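Local coordinates for transcriptional regulator nlh2 (Aquifex aeolicus, PDB 4G3V), which probably regulates transcription from sigma54-dependent promoters, its GAF domain serving as the regulatory module and captured here in an inactive state, at residues V12-I15 and T16-T20; I120-G124 and E125-V129; G157-F160 and K161-E164; N144-Q147 and T148-I152; A58-G62 and Y63-K67. One frame throughout, in Å; residues are numbered along the deposited sequence.

Interaction 1 (V12-I15 and T16-T20); sequences VNEI and TKILT
Val12 O is met by two groups of Thr16. The backbone N of Thr16 donates to it over 3.0 Å at an N-H...O angle of 158°, while Thr16 OG1 stands 3.0 Å from the same oxygen. The hydroxyl is brought there by chi1 of -60°, which sets OG1 beside its own backbone N; Asn154 OD1 of the second subunit also makes a weak hydrogen bond with that hydroxyl. One turn on, Thr16 O is gripped from opposite faces of its carbonyl plane, by Thr20 OG1 at 2.8 Å and by Thr20 N.

The apolar side is carried by Ile15 and Leu19, which lie alongside each other and point the same way, with Ile15 CG2 3.6 Å from Leu19 CD1. Both lean on helices 25-40 and 139-162. On the more exposed flank Glu14, bent at chi2, crosses the extended chain of Lys17. Their charged atoms remain 4.9 Å apart (Glu14 OE1 to Lys17 NZ), and one water joins them, donating to Glu14 OE1 and accepting from Lys17 NZ.

Asn13 OD1 accepts from Asn150 and Asn154 of the second subunit, on which Val12 and Thr16 also pack. With i to i+4 bonding, an apolar side towards its own helices, a mixed side towards the partner and a water-bridged charged side, this is the pattern of an amphipathic helix at a dimer interface, here the C-terminal end of helix 4-19.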
loop_
_atom_site.group_PDB
_atom_site.type_symbol
_atom_site.label_atom_id
_atom_site.label_comp_id
_atom_site.label_asym_id
_atom_site.label_seq_id
_atom_site.Cartn_x
_atom_site.Cartn_y
_atom_site.Cartn_z
ATOM N N VAL A 12 -1.789 -3.936 -6.787
ATOM C CA VAL A 12 -0.936 -3.057 -5.997
ATOM C C VAL A 12 0.497 -3.080 -6.552
ATOM O O VAL A 12 1.125 -2.025 -6.723
ATOM C CB VAL A 12 -0.966 -3.448 -4.502
ATOM C CG1 VAL A 12 0.221 -2.844 -3.749
ATOM C CG2 VAL A 12 -2.293 -3.013 -3.885
ATOM N N ASN A 13 1.024 -4.258 -6.853
ATOM C CA ASN A 13 2.354 -4.315 -7.482
ATOM C C ASN A 13 2.389 -3.566 -8.816
ATOM O O ASN A 13 3.335 -2.840 -9.110
ATOM C CB ASN A 13 2.804 -5.764 -7.718
ATOM C CG ASN A 13 2.982 -6.538 -6.436
ATOM O OD1 ASN A 13 3.160 -5.959 -5.366
ATOM N ND2 ASN A 13 2.939 -7.866 -6.537
ATOM N N GLU A 14 1.347 -3.740 -9.622
ATOM C CA GLU A 14 1.284 -3.121 -10.950
ATOM C C GLU A 14 1.181 -1.598 -10.843
ATOM O O GLU A 14 1.847 -0.870 -11.566
ATOM C CB GLU A 14 0.092 -3.686 -11.722
ATOM C CG GLU A 14 -0.167 -3.036 -13.084
ATOM C CD GLU A 14 0.907 -3.289 -14.126
ATOM O OE1 GLU A 14 1.931 -3.948 -13.837
ATOM O OE2 GLU A 14 0.704 -2.818 -15.264
ATOM N N ILE A 15 0.353 -1.116 -9.915
ATOM C CA ILE A 15 0.214 0.313 -9.690
ATOM C C ILE A 15 1.536 0.926 -9.245
ATOM O O ILE A 15 1.904 2.001 -9.707
ATOM C CB ILE A 15 -0.937 0.605 -8.688
ATOM C CG1 ILE A 15 -2.286 0.334 -9.385
ATOM C CG2 ILE A 15 -0.886 2.039 -8.194
ATOM C CD1 ILE A 15 -3.503 0.337 -8.453
ATOM N N THR A 16 2.280 0.231 -8.382
ATOM C CA THR A 16 3.569 0.755 -7.933
ATOM C C THR A 16 4.548 0.851 -9.102
ATOM O O THR A 16 5.310 1.812 -9.217
ATOM C CB THR A 16 4.142 -0.120 -6.800
ATOM O OG1 THR A 16 3.215 -0.124 -5.709
ATOM C CG2 THR A 16 5.477 0.376 -6.298
ATOM N N LYS A 17 4.507 -0.142 -9.974
ATOM C CA LYS A 17 5.331 -0.146 -11.181
ATOM C C LYS A 17 5.005 1.052 -12.079
ATOM O O LYS A 17 5.908 1.738 -12.557
ATOM C CB LYS A 17 5.120 -1.447 -11.941
ATOM C CG LYS A 17 5.964 -1.575 -13.194
ATOM C CD LYS A 17 5.825 -2.977 -13.814
ATOM C CE LYS A 17 6.600 -3.087 -15.114
ATOM N NZ LYS A 17 6.387 -4.403 -15.800
ATOM N N ILE A 18 3.719 1.309 -12.300
ATOM C CA ILE A 18 3.292 2.466 -13.092
ATOM C C ILE A 18 3.752 3.781 -12.456
ATOM O O ILE A 18 4.327 4.649 -13.126
ATOM C CB ILE A 18 1.767 2.492 -13.229
ATOM C CG1 ILE A 18 1.287 1.321 -14.089
ATOM C CG2 ILE A 18 1.289 3.819 -13.812
ATOM C CD1 ILE A 18 -0.178 1.004 -13.890
ATOM N N LEU A 19 3.505 3.919 -11.155
ATOM C CA LEU A 19 3.772 5.171 -10.467
ATOM C C LEU A 19 5.259 5.448 -10.197
ATOM O O LEU A 19 5.627 6.579 -9.870
ATOM C CB LEU A 19 2.980 5.227 -9.166
ATOM C CG LEU A 19 1.458 5.178 -9.332
ATOM C CD1 LEU A 19 0.792 5.231 -7.962
ATOM C CD2 LEU A 19 0.961 6.315 -10.225
ATOM N N THR A 20 6.103 4.434 -10.330
ATOM C CA THR A 20 7.550 4.639 -10.239
ATOM C C THR A 20 8.217 4.717 -11.622
ATOM O O THR A 20 9.444 4.724 -11.731
ATOM C CB THR A 20 8.241 3.554 -9.389
ATOM O OG1 THR A 20 7.946 2.239 -9.901
ATOM C CG2 THR A 20 7.782 3.665 -7.935
HETATM O O HOH W 1 3.447 -4.480 -16.193
#

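Interaction 2 (I120-G124 and E125-V129); sequences IKVGG and EVKGV
Ile120 and Gly128 face each other in a beta hairpin whose strands, 113-122 and 125-135, are joined by a type I' turn from Val122 to Glu125. The strand segments run at 137° to one another, and a classic beta bulge shifts their register by one: Lys127 and Gly128 both face Ile120.

The backbone bonds give the evidence. Ile120 N donates to Gly128 O at 2.8 Å, and Ile120 O receives Lys127 N, also at 2.8 Å, and, weakly, Gly128 N. Closer to the turn, Val122 and Glu125 form a hydrogen-bonded pair in both directions. Val122 N reaches Glu125 O at 2.9 Å, and Glu125 N reaches Val122 O at 3.0 Å. Gly123 and Gly124 supply the positive phi values that the turn needs. Glu125 O also takes a CA-H...O contact from Lys121 CA at 3.2 Å.

Side chains divide between the two faces of the sheet. Ile120 and Val122 share the face covered by Phe160 of helix 139-162; Lys121 and Val126 are on the other, where the extended lysine crosses the valine obliquely and NZ goes on to Gly85 O. At the hairpin tip, Gly123 N is bound by Thr20 OG1 of the second subunit, so the turn also belongs to the dimer contact.

The lysine beside the bulge also packs on Val122. The two side chains cross at about a right angle, and the chain of Lys127 bends at chi2 beyond CG; chi1 of -59°, with CG anti to the carbonyl carbon, places Lys127 CG 3.7 Å from Val122 CG2.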
loop_
_atom_site.group_PDB
_atom_site.type_symbol
_atom_site.label_atom_id
_atom_site.label_comp_id
_atom_site.label_asym_id
_atom_site.label_seq_id
_atom_site.Cartn_x
_atom_site.Cartn_y
_atom_site.Cartn_z
ATOM N N ILE A 120 -6.008 10.853 -0.309
ATOM C CA ILE A 120 -4.659 10.814 -0.837
ATOM C C ILE A 120 -3.885 11.859 -0.046
ATOM O O ILE A 120 -4.140 13.060 -0.189
ATOM C CB ILE A 120 -4.652 11.180 -2.337
ATOM C CG1 ILE A 120 -5.426 10.138 -3.135
ATOM C CG2 ILE A 120 -3.228 11.278 -2.869
ATOM C CD1 ILE A 120 -5.735 10.562 -4.573
ATOM N N LYS A 121 -2.957 11.397 0.789
ATOM C CA LYS A 121 -2.272 12.258 1.750
ATOM C C LYS A 121 -0.778 12.360 1.510
ATOM O O LYS A 121 -0.111 11.358 1.244
ATOM C CB LYS A 121 -2.476 11.727 3.159
ATOM C CG LYS A 121 -3.914 11.811 3.642
ATOM C CD LYS A 121 -3.989 11.562 5.143
ATOM C CE LYS A 121 -5.405 11.476 5.612
ATOM N NZ LYS A 121 -5.480 11.271 7.091
ATOM N N VAL A 122 -0.275 13.581 1.641
ATOM C CA VAL A 122 1.151 13.857 1.598
ATOM C C VAL A 122 1.548 14.529 2.914
ATOM O O VAL A 122 1.053 15.628 3.262
ATOM C CB VAL A 122 1.501 14.782 0.435
ATOM C CG1 VAL A 122 2.990 15.087 0.441
ATOM C CG2 VAL A 122 1.073 14.160 -0.890
ATOM N N GLY A 123 2.438 13.876 3.646
ATOM C CA GLY A 123 2.824 14.353 4.969
ATOM C C GLY A 123 1.626 14.383 5.912
ATOM O O GLY A 123 1.562 15.205 6.831
ATOM N N GLY A 124 0.660 13.496 5.676
ATOM C CA GLY A 124 -0.538 13.458 6.493
ATOM C C GLY A 124 -1.595 14.491 6.117
ATOM O O GLY A 124 -2.674 14.499 6.695
ATOM N N GLU A 125 -1.307 15.356 5.151
ATOM C CA GLU A 125 -2.292 16.343 4.704
ATOM C C GLU A 125 -3.030 15.851 3.474
ATOM O O GLU A 125 -2.404 15.328 2.549
ATOM C CB GLU A 125 -1.621 17.675 4.365
ATOM C CG GLU A 125 -1.010 18.383 5.549
ATOM C CD GLU A 125 -0.606 19.813 5.217
ATOM O OE1 GLU A 125 -0.431 20.125 4.011
ATOM O OE2 GLU A 125 -0.478 20.623 6.165
ATOM N N VAL A 126 -4.344 16.054 3.435
ATOM C CA VAL A 126 -5.127 15.633 2.262
ATOM C C VAL A 126 -4.820 16.489 1.025
ATOM O O VAL A 126 -5.004 17.711 1.016
ATOM C CB VAL A 126 -6.639 15.680 2.527
ATOM C CG1 VAL A 126 -7.408 15.250 1.303
ATOM C CG2 VAL A 126 -7.013 14.808 3.736
ATOM N N LYS A 127 -4.364 15.828 -0.027
ATOM C CA LYS A 127 -4.060 16.493 -1.282
ATOM C C LYS A 127 -4.976 16.015 -2.397
ATOM O O LYS A 127 -4.926 16.530 -3.504
ATOM C CB LYS A 127 -2.612 16.218 -1.668
ATOM C CG LYS A 127 -1.604 16.685 -0.644
ATOM C CD LYS A 127 -1.728 18.172 -0.440
ATOM C CE LYS A 127 -0.412 18.786 0.014
ATOM N NZ LYS A 127 -0.476 20.273 -0.016
ATOM N N GLY A 128 -5.781 14.993 -2.117
ATOM C CA GLY A 128 -6.731 14.498 -3.094
ATOM C C GLY A 128 -7.594 13.382 -2.533
ATOM O O GLY A 128 -7.486 13.001 -1.356
ATOM N N VAL A 129 -8.474 12.867 -3.378
ATOM C CA VAL A 129 -9.325 11.733 -3.010
ATOM C C VAL A 129 -9.453 10.822 -4.216
ATOM O O VAL A 129 -9.549 11.310 -5.347
ATOM C CB VAL A 129 -10.746 12.206 -2.597
ATOM C CG1 VAL A 129 -11.693 11.011 -2.396
ATOM C CG2 VAL A 129 -10.671 13.108 -1.349
#

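Interaction 3 (G157-F160 and K161-E164); sequences GMFF and KLRE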
loop_
_atom_site.group_PDB
_atom_site.type_symbol
_atom_site.label_atom_id
_atom_site.label_comp_id
_atom_site.label_asym_id
_atom_site.label_seq_id
_atom_site.Cartn_x
_atom_site.Cartn_y
_atom_site.Cartn_z
ATOM N N GLY A 157 -0.579 9.007 -2.736
ATOM C CA GLY A 157 0.035 10.028 -1.897
ATOM C C GLY A 157 1.538 10.093 -2.146
ATOM O O GLY A 157 2.117 11.160 -2.283
ATOM N N MET A 158 2.183 8.932 -2.219
ATOM C CA MET A 158 3.611 8.855 -2.512
ATOM C C MET A 158 3.879 9.478 -3.878
ATOM O O MET A 158 4.830 10.227 -4.059
ATOM C CB MET A 158 4.097 7.404 -2.524
ATOM C CG MET A 158 4.016 6.665 -1.190
ATOM S SD MET A 158 5.170 7.244 0.057
ATOM C CE MET A 158 6.746 7.042 -0.760
ATOM N N PHE A 159 3.016 9.152 -4.839
ATOM C CA PHE A 159 3.164 9.656 -6.203
ATOM C C PHE A 159 3.046 11.183 -6.249
ATOM O O PHE A 159 3.809 11.852 -6.963
ATOM C CB PHE A 159 2.115 9.044 -7.118
ATOM C CG PHE A 159 2.298 9.390 -8.580
ATOM C CD1 PHE A 159 3.401 8.944 -9.273
ATOM C CD2 PHE A 159 1.359 10.161 -9.247
ATOM C CE1 PHE A 159 3.566 9.258 -10.619
ATOM C CE2 PHE A 159 1.506 10.474 -10.580
ATOM C CZ PHE A 159 2.613 10.023 -11.271
ATOM N N PHE A 160 2.086 11.733 -5.510
ATOM C CA PHE A 160 1.934 13.191 -5.449
ATOM C C PHE A 160 3.213 13.863 -4.913
ATOM O O PHE A 160 3.632 14.932 -5.398
ATOM C CB PHE A 160 0.745 13.593 -4.563
ATOM C CG PHE A 160 -0.616 13.418 -5.210
ATOM C CD1 PHE A 160 -0.835 12.493 -6.223
ATOM C CD2 PHE A 160 -1.691 14.182 -4.779
ATOM C CE1 PHE A 160 -2.097 12.342 -6.795
ATOM C CE2 PHE A 160 -2.953 14.031 -5.335
ATOM C CZ PHE A 160 -3.161 13.113 -6.340
ATOM N N LYS A 161 3.829 13.242 -3.913
ATOM C CA LYS A 161 5.097 13.728 -3.365
ATOM C C LYS A 161 6.209 13.614 -4.416
ATOM O O LYS A 161 7.005 14.541 -4.607
ATOM C CB LYS A 161 5.459 12.919 -2.113
ATOM C CG LYS A 161 6.778 13.315 -1.438
ATOM C CD LYS A 161 6.726 14.698 -0.824
ATOM C CE LYS A 161 8.071 15.076 -0.212
ATOM N NZ LYS A 161 8.000 16.325 0.567
ATOM N N LEU A 162 6.241 12.479 -5.111
ATOM C CA LEU A 162 7.232 12.232 -6.146
ATOM C C LEU A 162 7.208 13.329 -7.209
ATOM O O LEU A 162 8.255 13.798 -7.662
ATOM C CB LEU A 162 6.966 10.877 -6.792
ATOM C CG LEU A 162 7.966 10.383 -7.829
ATOM C CD1 LEU A 162 9.370 10.386 -7.266
ATOM C CD2 LEU A 162 7.576 8.991 -8.283
ATOM N N ARG A 163 6.007 13.727 -7.598
ATOM C CA ARG A 163 5.831 14.659 -8.705
ATOM C C ARG A 163 5.615 16.096 -8.240
ATOM O O ARG A 163 5.246 16.962 -9.033
ATOM C CB ARG A 163 4.673 14.187 -9.573
ATOM C CG ARG A 163 4.902 12.787 -10.140
ATOM C CD ARG A 163 6.159 12.745 -11.024
ATOM N NE ARG A 163 6.310 11.467 -11.695
ATOM C CZ ARG A 163 5.799 11.170 -12.884
ATOM N NH1 ARG A 163 5.098 12.067 -13.572
ATOM N NH2 ARG A 163 5.990 9.964 -13.383
ATOM N N GLU A 164 5.858 16.348 -6.960
ATOM C CA GLU A 164 5.828 17.706 -6.423
ATOM C C GLU A 164 4.485 18.384 -6.649
ATOM O O GLU A 164 4.453 19.529 -7.152
ATOM C CB GLU A 164 6.893 18.581 -7.111
ATOM C CG GLU A 164 8.319 18.110 -6.951
ATOM C CD GLU A 164 9.307 19.128 -7.505
ATOM O OE1 GLU A 164 10.496 19.093 -7.112
ATOM O OE2 GLU A 164 8.888 19.967 -8.336
#
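Arg163 folds back on the ring of Phe159, four residues earlier. Its CG lies over one face and makes a CH-pi contact, 3.9 Å from the ring centroid and 19° off the normal. Further along the side chain NE lies 3.7 Å from Phe159 CE1, and that carbon sits over one face of the guanidinium, towards its rim. The guanidinium itself is past the CE1-CZ rim of the ring, and the two planes are 55° apart, so it does not stack flat on the phenylalanine.

The torsions account for this approach. In Phe159 CG is anti to the backbone N (chi1 -173°), which carries the ring along the helix towards its C-terminal end; Arg163 is bent at chi2, and the bend takes its chain past the CE1-CZ rim. The backbone fixes the spacing between them: Arg163 N donates to Phe159 O at 3.0 Å, and Leu162 N to Met158 O at 2.9 Å. Arg163 is itself the first residue to leave helical geometry, and its contact therefore packs the last turn of helix 139-162.

Farther out, Arg163 NH2 donates to Tyr23 O, a bond that anchors the guanidinium at its far end. Phe159 also meets Phe25, the two rings nearly parallel, and touches Ser28 of helix 25-40, while Met158 of the second subunit packs on it. Phe160 faces strand 113-122 instead, and Lys161 touches Val122 of the same strand; this end of helix 139-162 is thus wedged between helix 25-40 and the sheet.

Interaction 4 (N144-Q147 and T148-I152); sequences NFYQ and TINVI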
loop_
_atom_site.group_PDB
_atom_site.type_symbol
_atom_site.label_atom_id
_atom_site.label_comp_id
_atom_site.label_asym_id
_atom_site.label_seq_id
_atom_site.Cartn_x
_atom_site.Cartn_y
_atom_site.Cartn_z
ATOM N N ASN A 144 -13.559 -5.698 2.861
ATOM C CA ASN A 144 -12.253 -6.162 2.418
ATOM C C ASN A 144 -11.727 -5.314 1.266
ATOM O O ASN A 144 -10.549 -4.946 1.224
ATOM C CB ASN A 144 -12.324 -7.627 1.991
ATOM C CG ASN A 144 -11.001 -8.141 1.452
ATOM O OD1 ASN A 144 -10.043 -8.342 2.206
ATOM N ND2 ASN A 144 -10.943 -8.367 0.141
ATOM N N PHE A 145 -12.614 -4.991 0.333
ATOM C CA PHE A 145 -12.236 -4.225 -0.837
ATOM C C PHE A 145 -11.785 -2.825 -0.428
ATOM O O PHE A 145 -10.851 -2.254 -1.012
ATOM C CB PHE A 145 -13.423 -4.141 -1.788
ATOM C CG PHE A 145 -13.047 -3.814 -3.192
ATOM C CD1 PHE A 145 -12.645 -4.810 -4.055
ATOM C CD2 PHE A 145 -13.114 -2.522 -3.655
ATOM C CE1 PHE A 145 -12.307 -4.514 -5.358
ATOM C CE2 PHE A 145 -12.773 -2.213 -4.951
ATOM C CZ PHE A 145 -12.366 -3.205 -5.803
ATOM N N TYR A 146 -12.431 -2.276 0.595
ATOM C CA TYR A 146 -12.090 -0.950 1.055
ATOM C C TYR A 146 -10.610 -0.856 1.422
ATOM O O TYR A 146 -9.972 0.155 1.149
ATOM C CB TYR A 146 -12.946 -0.519 2.260
ATOM C CG TYR A 146 -12.155 0.339 3.202
ATOM C CD1 TYR A 146 -11.699 1.593 2.806
ATOM C CD2 TYR A 146 -11.817 -0.113 4.471
ATOM C CE1 TYR A 146 -10.934 2.381 3.657
ATOM C CE2 TYR A 146 -11.059 0.662 5.323
ATOM C CZ TYR A 146 -10.618 1.909 4.913
ATOM O OH TYR A 146 -9.868 2.689 5.767
ATOM N N GLN A 147 -10.062 -1.894 2.045
ATOM C CA GLN A 147 -8.669 -1.845 2.500
ATOM C C GLN A 147 -7.759 -1.601 1.299
ATOM O O GLN A 147 -6.806 -0.807 1.354
ATOM C CB GLN A 147 -8.275 -3.142 3.229
ATOM C CG GLN A 147 -6.897 -3.079 3.928
ATOM C CD GLN A 147 -6.597 -4.294 4.826
ATOM O OE1 GLN A 147 -7.341 -5.276 4.837
ATOM N NE2 GLN A 147 -5.504 -4.215 5.594
ATOM N N THR A 148 -8.061 -2.274 0.201
ATOM C CA THR A 148 -7.246 -2.145 -0.995
ATOM C C THR A 148 -7.352 -0.753 -1.632
ATOM O O THR A 148 -6.349 -0.186 -2.069
ATOM C CB THR A 148 -7.604 -3.228 -2.005
ATOM O OG1 THR A 148 -7.184 -4.492 -1.487
ATOM C CG2 THR A 148 -6.904 -2.985 -3.317
ATOM N N ILE A 149 -8.545 -0.173 -1.668
ATOM C CA ILE A 149 -8.665 1.187 -2.178
ATOM C C ILE A 149 -7.877 2.148 -1.274
ATOM O O ILE A 149 -7.226 3.092 -1.754
ATOM C CB ILE A 149 -10.139 1.609 -2.325
ATOM C CG1 ILE A 149 -10.849 0.666 -3.302
ATOM C CG2 ILE A 149 -10.249 3.074 -2.798
ATOM C CD1 ILE A 149 -10.250 0.644 -4.684
ATOM N N ASN A 150 -7.918 1.921 0.035
ATOM C CA ASN A 150 -7.128 2.761 0.927
ATOM C C ASN A 150 -5.634 2.662 0.612
ATOM O O ASN A 150 -4.920 3.667 0.629
ATOM C CB ASN A 150 -7.362 2.422 2.385
ATOM C CG ASN A 150 -6.621 3.383 3.317
ATOM O OD1 ASN A 150 -6.967 4.565 3.404
ATOM N ND2 ASN A 150 -5.577 2.891 3.979
ATOM N N VAL A 151 -5.166 1.452 0.327
ATOM C CA VAL A 151 -3.770 1.251 -0.043
ATOM C C VAL A 151 -3.450 2.046 -1.302
ATOM O O VAL A 151 -2.418 2.704 -1.383
ATOM C CB VAL A 151 -3.451 -0.229 -0.288
ATOM C CG1 VAL A 151 -2.122 -0.375 -1.023
ATOM C CG2 VAL A 151 -3.426 -0.993 1.035
ATOM N N ILE A 152 -4.360 2.022 -2.274
ATOM C CA ILE A 152 -4.116 2.738 -3.522
ATOM C C ILE A 152 -4.058 4.253 -3.281
ATOM O O ILE A 152 -3.230 4.943 -3.860
ATOM C CB ILE A 152 -5.130 2.343 -4.587
ATOM C CG1 ILE A 152 -4.863 0.874 -4.973
ATOM C CG2 ILE A 152 -5.016 3.259 -5.823
ATOM C CD1 ILE A 152 -5.893 0.275 -5.823
HETATM O O HOH W 2 -7.661 4.936 6.483
HETATM O O HOH W 3 -5.304 0.043 3.917
#
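Phe145 and Ile149 make the buried side of this helical contact, packed among the strands. Ile149 CG1 and CD1 both lie against Phe145 CE2, each at 3.8 Å. With CG anti to the backbone N (chi1 -160°), the Phe145 ring is carried forward along the helix to the residue four places on. In the backbone, Ile149 N donates to Phe145 O at 3.2 Å and 162°, an ordinary i to i+4 bond. Both side chains press on Ile116 of strand 113-122, and Phe136 meets the Phe145 ring edge-to-face. Helix 139-162 is here laid across the antiparallel sheet of the GAF fold, with its apolar side towards the strands.

The other side is polar and water-lined, and the second subunit also meets it. Tyr146 and Asn150 run alongside each other, pointing the same way, with ring and amide planes 47° apart; Tyr146 CE1 touches Asn150 CB at 3.8 Å. Their polar ends do not bond directly: Tyr146 OH and Asn150 OD1 are 4.2 Å apart and share a water that lies 3.2 Å from each. A second water accepts from Asn150 ND2 at 2.9 Å and donates to Gln147 O, which also receives Val151 N. Ile9 of the second subunit packs against Tyr146 and Gln147.

Interaction 5 (A58-G62 and Y63-K67); sequences ASSYG and YFLNK
Ser60 and Phe64 meet through their CB atoms, 3.6 Å apart, where the chain curls back at the end of strand 54-61. The serine points toward the loop, and with chi1 of 59° its OG stands between its own backbone N and carbonyl carbon. From there it makes a weak hydrogen bond to Phe64 O at 3.2 Å and lies 3.4 Å from Leu65 CA. The Phe64 ring is turned to bring its edge near Tyr61 O, and Phe46 meets it edge-to-face.

Gly62 lets the chain turn: its positive phi (78°) favours glycine, and its O accepts from Leu65 N at 3.0 Å. A type II turn then runs from Phe64 to Lys67 and returns the lysine over Tyr63. Lys67 NZ lies 3.9 Å above the centre of the Tyr63 ring and donates to Tyr63 O at 2.6 Å. Outside the loop, Tyr63 is anchored at both ends, its N to His44 ND1 and its OH to Thr103 O.

From the strand, Ser60 gives just its weak bond to Phe64 O, whereas the lysine finds both a carbonyl and an aromatic face on a single residue. That chemistry implies an ammonium charge probably eased by Tyr63 O and the face of the ring.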
loop_
_atom_site.group_PDB
_atom_site.type_symbol
_atom_site.label_atom_id
_atom_site.label_comp_id
_atom_site.label_asym_id
_atom_site.label_seq_id
_atom_site.Cartn_x
_atom_site.Cartn_y
_atom_site.Cartn_z
ATOM N N ALA A 58 -9.009 15.200 -11.635
ATOM C CA ALA A 58 -7.782 15.218 -12.422
ATOM C C ALA A 58 -7.763 14.082 -13.435
ATOM O O ALA A 58 -7.181 14.203 -14.514
ATOM C CB ALA A 58 -6.582 15.102 -11.506
ATOM N N SER A 59 -8.378 12.965 -13.076
ATOM C CA SER A 59 -8.447 11.811 -13.960
ATOM C C SER A 59 -9.722 11.035 -13.680
ATOM O O SER A 59 -10.245 11.063 -12.563
ATOM C CB SER A 59 -7.233 10.916 -13.735
ATOM O OG SER A 59 -7.136 9.946 -14.751
ATOM N N SER A 60 -10.225 10.333 -14.684
ATOM C CA SER A 60 -11.498 9.658 -14.529
ATOM C C SER A 60 -11.572 8.426 -15.410
ATOM O O SER A 60 -10.783 8.267 -16.348
ATOM C CB SER A 60 -12.639 10.615 -14.877
ATOM O OG SER A 60 -12.521 11.075 -16.210
ATOM N N TYR A 61 -12.526 7.557 -15.106
ATOM C CA TYR A 61 -12.728 6.353 -15.896
ATOM C C TYR A 61 -14.201 5.979 -15.889
ATOM O O TYR A 61 -14.861 6.064 -14.852
ATOM C CB TYR A 61 -11.888 5.203 -15.343
ATOM C CG TYR A 61 -11.955 3.962 -16.201
ATOM C CD1 TYR A 61 -12.959 3.024 -16.012
ATOM C CD2 TYR A 61 -11.021 3.730 -17.200
ATOM C CE1 TYR A 61 -13.037 1.894 -16.786
ATOM C CE2 TYR A 61 -11.095 2.593 -17.996
ATOM C CZ TYR A 61 -12.109 1.679 -17.779
ATOM O OH TYR A 61 -12.208 0.539 -18.547
ATOM N N GLY A 62 -14.711 5.558 -17.047
ATOM C CA GLY A 62 -16.117 5.231 -17.184
ATOM C C GLY A 62 -17.024 6.444 -17.317
ATOM O O GLY A 62 -16.779 7.348 -18.106
ATOM N N TYR A 63 -18.077 6.468 -16.513
ATOM C CA TYR A 63 -19.101 7.503 -16.593
ATOM C C TYR A 63 -18.530 8.901 -16.388
ATOM O O TYR A 63 -19.034 9.870 -16.951
ATOM C CB TYR A 63 -20.199 7.246 -15.555
ATOM C CG TYR A 63 -21.269 8.310 -15.564
ATOM C CD1 TYR A 63 -22.340 8.239 -16.450
ATOM C CD2 TYR A 63 -21.200 9.396 -14.704
ATOM C CE1 TYR A 63 -23.318 9.217 -16.470
ATOM C CE2 TYR A 63 -22.172 10.379 -14.716
ATOM C CZ TYR A 63 -23.229 10.283 -15.602
ATOM O OH TYR A 63 -24.203 11.257 -15.626
ATOM N N PHE A 64 -17.481 9.008 -15.581
ATOM C CA PHE A 64 -16.894 10.310 -15.272
ATOM C C PHE A 64 -16.025 10.886 -16.389
ATOM O O PHE A 64 -15.560 12.027 -16.296
ATOM C CB PHE A 64 -16.089 10.199 -13.991
ATOM C CG PHE A 64 -16.935 9.887 -12.807
ATOM C CD1 PHE A 64 -17.531 10.902 -12.089
ATOM C CD2 PHE A 64 -17.160 8.578 -12.431
ATOM C CE1 PHE A 64 -18.328 10.624 -11.007
ATOM C CE2 PHE A 64 -17.954 8.292 -11.344
ATOM C CZ PHE A 64 -18.541 9.315 -10.631
ATOM N N LEU A 65 -15.800 10.112 -17.441
ATOM C CA LEU A 65 -15.000 10.608 -18.546
ATOM C C LEU A 65 -15.581 11.925 -19.062
ATOM O O LEU A 65 -16.795 12.047 -19.237
ATOM C CB LEU A 65 -14.960 9.592 -19.675
ATOM C CG LEU A 65 -13.919 9.899 -20.753
ATOM C CD1 LEU A 65 -12.512 9.748 -20.190
ATOM C CD2 LEU A 65 -14.124 8.986 -21.939
ATOM N N ASN A 66 -14.707 12.905 -19.288
ATOM C CA ASN A 66 -15.102 14.198 -19.854
ATOM C C ASN A 66 -16.141 14.932 -19.016
ATOM O O ASN A 66 -17.065 15.545 -19.552
ATOM C CB ASN A 66 -15.623 14.029 -21.289
ATOM C CG ASN A 66 -14.546 13.559 -22.249
ATOM O OD1 ASN A 66 -13.393 13.988 -22.166
ATOM N ND2 ASN A 66 -14.913 12.666 -23.158
ATOM N N LYS A 67 -15.983 14.870 -17.701
ATOM C CA LYS A 67 -16.854 15.614 -16.794
ATOM C C LYS A 67 -16.029 16.460 -15.823
ATOM O O LYS A 67 -15.101 15.957 -15.182
ATOM C CB LYS A 67 -17.785 14.658 -16.042
ATOM C CG LYS A 67 -18.757 13.925 -16.964
ATOM C CD LYS A 67 -19.853 13.207 -16.196
ATOM C CE LYS A 67 -20.949 12.699 -17.127
ATOM N NZ LYS A 67 -20.460 11.712 -18.131
#

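Overall arrangement
Interactions 1 and 4 are the most buried, interactions 2, 3 and 5 only partly so. Interactions 3 and 4 sit on the same helix, 139-162, with centres about 19 Å apart; interaction 1, on helix 4-19, touches both, through Leu19 against Phe159 and Ile15 against Ile152. Interaction 2 reaches that helix from the sheet, Ile120 and Val122 packing on Gly157 and Phe160. Interactions 1 to 4 all contact the second subunit, and there asparagines and a threonine accompany the apolar packing. Interaction 5, on the opposite side of the chain's centre from interaction 4, touches no other chain of the assembly and relies on turns and a lysine over a ring.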